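Local structure of transcriptional protein SWT1 (Saccharomyces cerevisiae, 4PQZ) at residues Q34-V46 and K116-E129. The protein takes part in transcription, probably as an activator, and is an RNA endonuclease whose C-terminal HEPN-like domain is the part described here. Residues are numbered along the deposited sequence; the frame is centred on the assembly and turned at random.
Sequences QFDKVSQNVFEQV and KSKPTNLNDLRTFE
Phe35 and Leu125 meet between two nearly parallel helical segments, the axes of 35-46 and 122-129 being 10.8 Å apart at 20°, while the loop 117-121 passes alongside the first helix. Ser39 OG donates to Pro119 O (2.7 Å), in the carbonyl plane and on a lone pair, tying the helix to the loop. Pro119 O also lies at the edge of the Phe35 ring, 3.4 Å from Phe35 CE1. Phe35 extends across the contact with CG anti to the backbone N (chi1 -178°), which brings CZ 3.3 Å from Asn121 O and CE2 3.8 Å from Leu125 CD2; Asn121 OD1 N-caps helix 122-129, accepting from Asp124 N. One turn after Ser39, the Phe43 ring takes Lys118 CB over one face in a CH-pi contact, 4.0 Å from the ring centroid. The lysine chain bends past Ser39, leaving Lys118 NZ 4.1 Å from Asp36 OD2, beyond a salt bridge. Phe43 CD1 also touches Phe128 CZ (3.6 Å), the ring planes oblique at 55°, and Val46 CG1 closes on Phe128 CE2. In this all-helical HEPN-like domain, Ile79 of helix 79-88 packs on both Phe43 and Phe128, while helix 145-163 meets Val46 through Trp158 and Leu125 through Ile162.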
loop_
_atom_site.group_PDB
_atom_site.type_symbol
_atom_site.label_atom_id
_atom_site.label_comp_id
_atom_site.label_asym_id
_atom_site.label_seq_id
_atom_site.Cartn_x
_atom_site.Cartn_y
_atom_site.Cartn_z
ATOM N N GLN A 34 -10.890 17.770 -14.292
ATOM C CA GLN A 34 -10.206 16.549 -14.728
ATOM C C GLN A 34 -9.913 15.503 -13.647
ATOM O O GLN A 34 -9.300 14.467 -13.915
ATOM C CB GLN A 34 -8.876 16.947 -15.385
ATOM C CG GLN A 34 -9.000 17.296 -16.860
ATOM C CD GLN A 34 -9.130 16.062 -17.731
ATOM O OE1 GLN A 34 -8.428 15.069 -17.525
ATOM N NE2 GLN A 34 -10.036 16.110 -18.705
ATOM N N PHE A 35 -10.382 15.752 -12.438
ATOM C CA PHE A 35 -9.781 15.143 -11.257
ATOM C C PHE A 35 -10.077 13.659 -10.999
ATOM O O PHE A 35 -9.169 12.896 -10.667
ATOM C CB PHE A 35 -10.131 15.981 -10.025
ATOM C CG PHE A 35 -9.531 15.470 -8.762
ATOM C CD1 PHE A 35 -10.261 14.637 -7.925
ATOM C CD2 PHE A 35 -8.237 15.808 -8.410
ATOM C CE1 PHE A 35 -9.705 14.157 -6.753
ATOM C CE2 PHE A 35 -7.675 15.328 -7.232
ATOM C CZ PHE A 35 -8.406 14.504 -6.410
ATOM N N ASP A 36 -11.335 13.256 -11.152
ATOM C CA ASP A 36 -11.805 11.972 -10.611
ATOM C C ASP A 36 -11.271 10.703 -11.288
ATOM O O ASP A 36 -11.133 9.672 -10.630
ATOM C CB ASP A 36 -13.340 11.931 -10.543
ATOM C CG ASP A 36 -13.908 12.907 -9.526
ATOM O OD1 ASP A 36 -13.257 13.938 -9.258
ATOM O OD2 ASP A 36 -15.007 12.645 -8.996
ATOM N N LYS A 37 -10.985 10.768 -12.587
ATOM C CA LYS A 37 -10.543 9.582 -13.319
ATOM C C LYS A 37 -9.174 9.149 -12.835
ATOM O O LYS A 37 -8.903 7.960 -12.685
ATOM C CB LYS A 37 -10.493 9.842 -14.826
ATOM C CG LYS A 37 -9.927 8.685 -15.655
ATOM C CD LYS A 37 -10.973 7.617 -15.951
ATOM C CE LYS A 37 -10.406 6.520 -16.846
ATOM N NZ LYS A 37 -9.360 5.719 -16.145
ATOM N N VAL A 38 -8.315 10.130 -12.594
ATOM C CA VAL A 38 -6.993 9.859 -12.062
ATOM C C VAL A 38 -7.036 9.686 -10.531
ATOM O O VAL A 38 -6.115 9.142 -9.944
ATOM C CB VAL A 38 -5.998 10.962 -12.483
ATOM C CG1 VAL A 38 -4.597 10.667 -11.982
ATOM C CG2 VAL A 38 -5.983 11.101 -13.995
ATOM N N SER A 39 -8.110 10.134 -9.892
ATOM C CA SER A 39 -8.298 9.874 -8.463
ATOM C C SER A 39 -8.510 8.384 -8.196
ATOM O O SER A 39 -7.781 7.776 -7.408
ATOM C CB SER A 39 -9.480 10.662 -7.899
ATOM O OG SER A 39 -9.557 10.519 -6.488
ATOM N N GLN A 40 -9.515 7.801 -8.847
ATOM C CA GLN A 40 -9.775 6.372 -8.708
ATOM C C GLN A 40 -8.648 5.528 -9.311
ATOM O O GLN A 40 -8.324 4.461 -8.793
ATOM C CB GLN A 40 -11.122 5.999 -9.323
ATOM C CG GLN A 40 -11.559 4.595 -8.975
ATOM C CD GLN A 40 -12.909 4.247 -9.533
ATOM O OE1 GLN A 40 -13.636 5.118 -10.007
ATOM N NE2 GLN A 40 -13.259 2.965 -9.484
ATOM N N ASN A 41 -8.049 6.023 -10.392
ATOM C CA ASN A 41 -6.949 5.336 -11.073
ATOM C C ASN A 41 -5.736 5.060 -10.171
ATOM O O ASN A 41 -5.212 3.945 -10.144
ATOM C CB ASN A 41 -6.521 6.136 -12.306
ATOM C CG ASN A 41 -5.766 5.304 -13.314
ATOM O OD1 ASN A 41 -5.645 4.089 -13.166
ATOM N ND2 ASN A 41 -5.261 5.953 -14.359
ATOM N N VAL A 42 -5.288 6.078 -9.441
ATOM C CA VAL A 42 -4.224 5.910 -8.450
ATOM C C VAL A 42 -4.707 5.082 -7.262
ATOM O O VAL A 42 -4.078 4.096 -6.885
ATOM C CB VAL A 42 -3.726 7.273 -7.934
ATOM C CG1 VAL A 42 -2.725 7.095 -6.786
ATOM C CG2 VAL A 42 -3.141 8.100 -9.088
ATOM N N PHE A 43 -5.833 5.498 -6.685
ATOM C CA PHE A 43 -6.438 4.834 -5.526
ATOM C C PHE A 43 -6.607 3.328 -5.740
ATOM O O PHE A 43 -6.157 2.530 -4.915
ATOM C CB PHE A 43 -7.781 5.497 -5.173
ATOM C CG PHE A 43 -8.536 4.819 -4.051
ATOM C CD1 PHE A 43 -8.035 4.811 -2.763
ATOM C CD2 PHE A 43 -9.761 4.215 -4.289
ATOM C CE1 PHE A 43 -8.729 4.188 -1.733
ATOM C CE2 PHE A 43 -10.468 3.588 -3.267
ATOM C CZ PHE A 43 -9.952 3.576 -1.988
ATOM N N GLU A 44 -7.224 2.942 -6.855
ATOM C CA GLU A 44 -7.476 1.529 -7.120
ATOM C C GLU A 44 -6.207 0.749 -7.468
ATOM O O GLU A 44 -6.127 -0.454 -7.216
ATOM C CB GLU A 44 -8.550 1.343 -8.200
ATOM C CG GLU A 44 -9.948 1.811 -7.777
ATOM C CD GLU A 44 -10.612 0.924 -6.723
ATOM O OE1 GLU A 44 -10.365 -0.301 -6.728
ATOM O OE2 GLU A 44 -11.386 1.454 -5.889
ATOM N N GLN A 45 -5.212 1.427 -8.035
ATOM C CA GLN A 45 -3.938 0.767 -8.319
ATOM C C GLN A 45 -3.066 0.638 -7.071
ATOM O O GLN A 45 -2.471 -0.416 -6.832
ATOM C CB GLN A 45 -3.177 1.469 -9.441
ATOM C CG GLN A 45 -3.675 1.122 -10.847
ATOM C CD GLN A 45 -3.038 1.993 -11.914
ATOM O OE1 GLN A 45 -2.028 2.658 -11.672
ATOM N NE2 GLN A 45 -3.632 2.003 -13.100
ATOM N N VAL A 46 -2.991 1.708 -6.280
ATOM C CA VAL A 46 -2.339 1.657 -4.967
ATOM C C VAL A 46 -2.902 0.512 -4.109
ATOM O O VAL A 46 -2.138 -0.268 -3.534
ATOM C CB VAL A 46 -2.481 2.988 -4.204
ATOM C CG1 VAL A 46 -2.011 2.832 -2.764
ATOM C CG2 VAL A 46 -1.702 4.088 -4.919
ATOM N N LYS A 116 -6.936 6.050 3.936
ATOM C CA LYS A 116 -7.784 4.847 3.842
ATOM C C LYS A 116 -8.841 4.890 2.746
ATOM O O LYS A 116 -9.546 3.900 2.529
ATOM C CB LYS A 116 -8.499 4.575 5.169
ATOM C CG LYS A 116 -7.589 4.163 6.286
ATOM C CD LYS A 116 -8.361 3.587 7.477
ATOM C CE LYS A 116 -9.326 4.589 8.088
ATOM N NZ LYS A 116 -9.384 4.451 9.577
ATOM N N SER A 117 -8.969 6.028 2.067
ATOM C CA SER A 117 -10.075 6.211 1.129
ATOM C C SER A 117 -9.689 7.014 -0.108
ATOM O O SER A 117 -8.574 7.541 -0.201
ATOM C CB SER A 117 -11.295 6.840 1.831
ATOM O OG SER A 117 -10.942 7.968 2.619
ATOM N N LYS A 118 -10.619 7.089 -1.058
ATOM C CA LYS A 118 -10.386 7.779 -2.323
ATOM C C LYS A 118 -10.266 9.281 -2.115
ATOM O O LYS A 118 -11.169 9.904 -1.551
ATOM C CB LYS A 118 -11.506 7.489 -3.321
ATOM C CG LYS A 118 -11.137 7.860 -4.755
ATOM C CD LYS A 118 -12.316 7.717 -5.715
ATOM C CE LYS A 118 -12.939 9.076 -6.019
ATOM N NZ LYS A 118 -13.380 9.174 -7.445
ATOM N N PRO A 119 -9.138 9.863 -2.556
ATOM C CA PRO A 119 -8.902 11.305 -2.439
ATOM C C PRO A 119 -9.963 12.154 -3.153
ATOM O O PRO A 119 -10.293 11.895 -4.315
ATOM C CB PRO A 119 -7.535 11.478 -3.104
ATOM C CG PRO A 119 -6.861 10.176 -2.905
ATOM C CD PRO A 119 -7.946 9.160 -3.067
ATOM N N THR A 120 -10.485 13.157 -2.448
ATOM C CA THR A 120 -11.499 14.051 -3.003
ATOM C C THR A 120 -10.932 15.410 -3.418
ATOM O O THR A 120 -11.631 16.216 -4.027
ATOM C CB THR A 120 -12.680 14.266 -2.028
ATOM O OG1 THR A 120 -12.206 14.849 -0.804
ATOM C CG2 THR A 120 -13.366 12.943 -1.729
ATOM N N ASN A 121 -9.666 15.659 -3.088
ATOM C CA ASN A 121 -8.980 16.876 -3.538
ATOM C C ASN A 121 -7.508 16.628 -3.869
ATOM O O ASN A 121 -6.983 15.545 -3.597
ATOM C CB ASN A 121 -9.130 18.013 -2.520
ATOM C CG ASN A 121 -8.600 17.652 -1.142
ATOM O OD1 ASN A 121 -7.398 17.514 -0.948
ATOM N ND2 ASN A 121 -9.501 17.524 -0.174
ATOM N N LEU A 122 -6.845 17.623 -4.455
ATOM C CA LEU A 122 -5.475 17.433 -4.942
ATOM C C LEU A 122 -4.484 17.255 -3.806
ATOM O O LEU A 122 -3.575 16.426 -3.884
ATOM C CB LEU A 122 -5.023 18.584 -5.863
ATOM C CG LEU A 122 -3.636 18.372 -6.500
ATOM C CD1 LEU A 122 -3.642 17.157 -7.428
ATOM C CD2 LEU A 122 -3.109 19.623 -7.238
ATOM N N ASN A 123 -4.655 18.044 -2.752
ATOM C CA ASN A 123 -3.837 17.904 -1.557
ATOM C C ASN A 123 -3.913 16.469 -0.981
ATOM O O ASN A 123 -2.886 15.839 -0.701
ATOM C CB ASN A 123 -4.255 18.944 -0.513
ATOM C CG ASN A 123 -3.572 18.729 0.835
ATOM O OD1 ASN A 123 -2.363 18.463 0.896
ATOM N ND2 ASN A 123 -4.350 18.831 1.927
ATOM N N ASP A 124 -5.137 15.961 -0.840
ATOM C CA ASP A 124 -5.389 14.626 -0.300
ATOM C C ASP A 124 -4.810 13.542 -1.206
ATOM O O ASP A 124 -4.305 12.529 -0.722
ATOM C CB ASP A 124 -6.892 14.397 -0.106
ATOM C CG ASP A 124 -7.446 15.109 1.124
ATOM O OD1 ASP A 124 -6.716 15.925 1.725
ATOM O OD2 ASP A 124 -8.615 14.849 1.486
ATOM N N LEU A 125 -4.874 13.776 -2.516
ATOM C CA LEU A 125 -4.330 12.845 -3.505
ATOM C C LEU A 125 -2.808 12.770 -3.446
ATOM O O LEU A 125 -2.233 11.693 -3.576
ATOM C CB LEU A 125 -4.804 13.210 -4.914
ATOM C CG LEU A 125 -4.370 12.280 -6.057
ATOM C CD1 LEU A 125 -4.695 10.814 -5.749
ATOM C CD2 LEU A 125 -4.995 12.709 -7.387
ATOM N N ARG A 126 -2.159 13.911 -3.234
ATOM C CA ARG A 126 -0.709 13.933 -3.075
ATOM C C ARG A 126 -0.315 13.296 -1.755
ATOM O O ARG A 126 0.646 12.527 -1.688
ATOM C CB ARG A 126 -0.166 15.367 -3.158
ATOM C CG ARG A 126 -0.472 16.032 -4.483
ATOM C CD ARG A 126 0.330 17.296 -4.676
ATOM N NE ARG A 126 0.625 17.514 -6.090
ATOM C CZ ARG A 126 1.687 17.006 -6.718
ATOM N NH1 ARG A 126 2.559 16.249 -6.062
ATOM N NH2 ARG A 126 1.879 17.254 -8.006
ATOM N N THR A 127 -1.063 13.624 -0.708
ATOM C CA THR A 127 -0.835 13.047 0.620
ATOM C C THR A 127 -0.989 11.525 0.587
ATOM O O THR A 127 -0.174 10.800 1.153
ATOM C CB THR A 127 -1.785 13.660 1.678
ATOM O OG1 THR A 127 -1.441 15.037 1.874
ATOM C CG2 THR A 127 -1.670 12.927 3.015
ATOM N N PHE A 128 -2.024 11.065 -0.110
ATOM C CA PHE A 128 -2.303 9.648 -0.272
ATOM C C PHE A 128 -1.164 8.959 -1.009
ATOM O O PHE A 128 -0.556 8.018 -0.490
ATOM C CB PHE A 128 -3.629 9.444 -1.032
ATOM C CG PHE A 128 -4.009 7.997 -1.215
ATOM C CD1 PHE A 128 -4.668 7.307 -0.206
ATOM C CD2 PHE A 128 -3.695 7.320 -2.396
ATOM C CE1 PHE A 128 -5.017 5.956 -0.369
ATOM C CE2 PHE A 128 -4.032 5.984 -2.564
ATOM C CZ PHE A 128 -4.699 5.303 -1.551
ATOM N N GLU A 129 -0.892 9.432 -2.222
ATOM C CA GLU A 129 0.137 8.848 -3.071
ATOM C C GLU A 129 1.521 8.893 -2.436
ATOM O O GLU A 129 2.241 7.899 -2.496
ATOM C CB GLU A 129 0.149 9.503 -4.456
ATOM C CG GLU A 129 1.017 8.786 -5.493
ATOM C CD GLU A 129 2.509 9.120 -5.378
ATOM O OE1 GLU A 129 3.338 8.288 -5.807
ATOM O OE2 GLU A 129 2.851 10.210 -4.860
#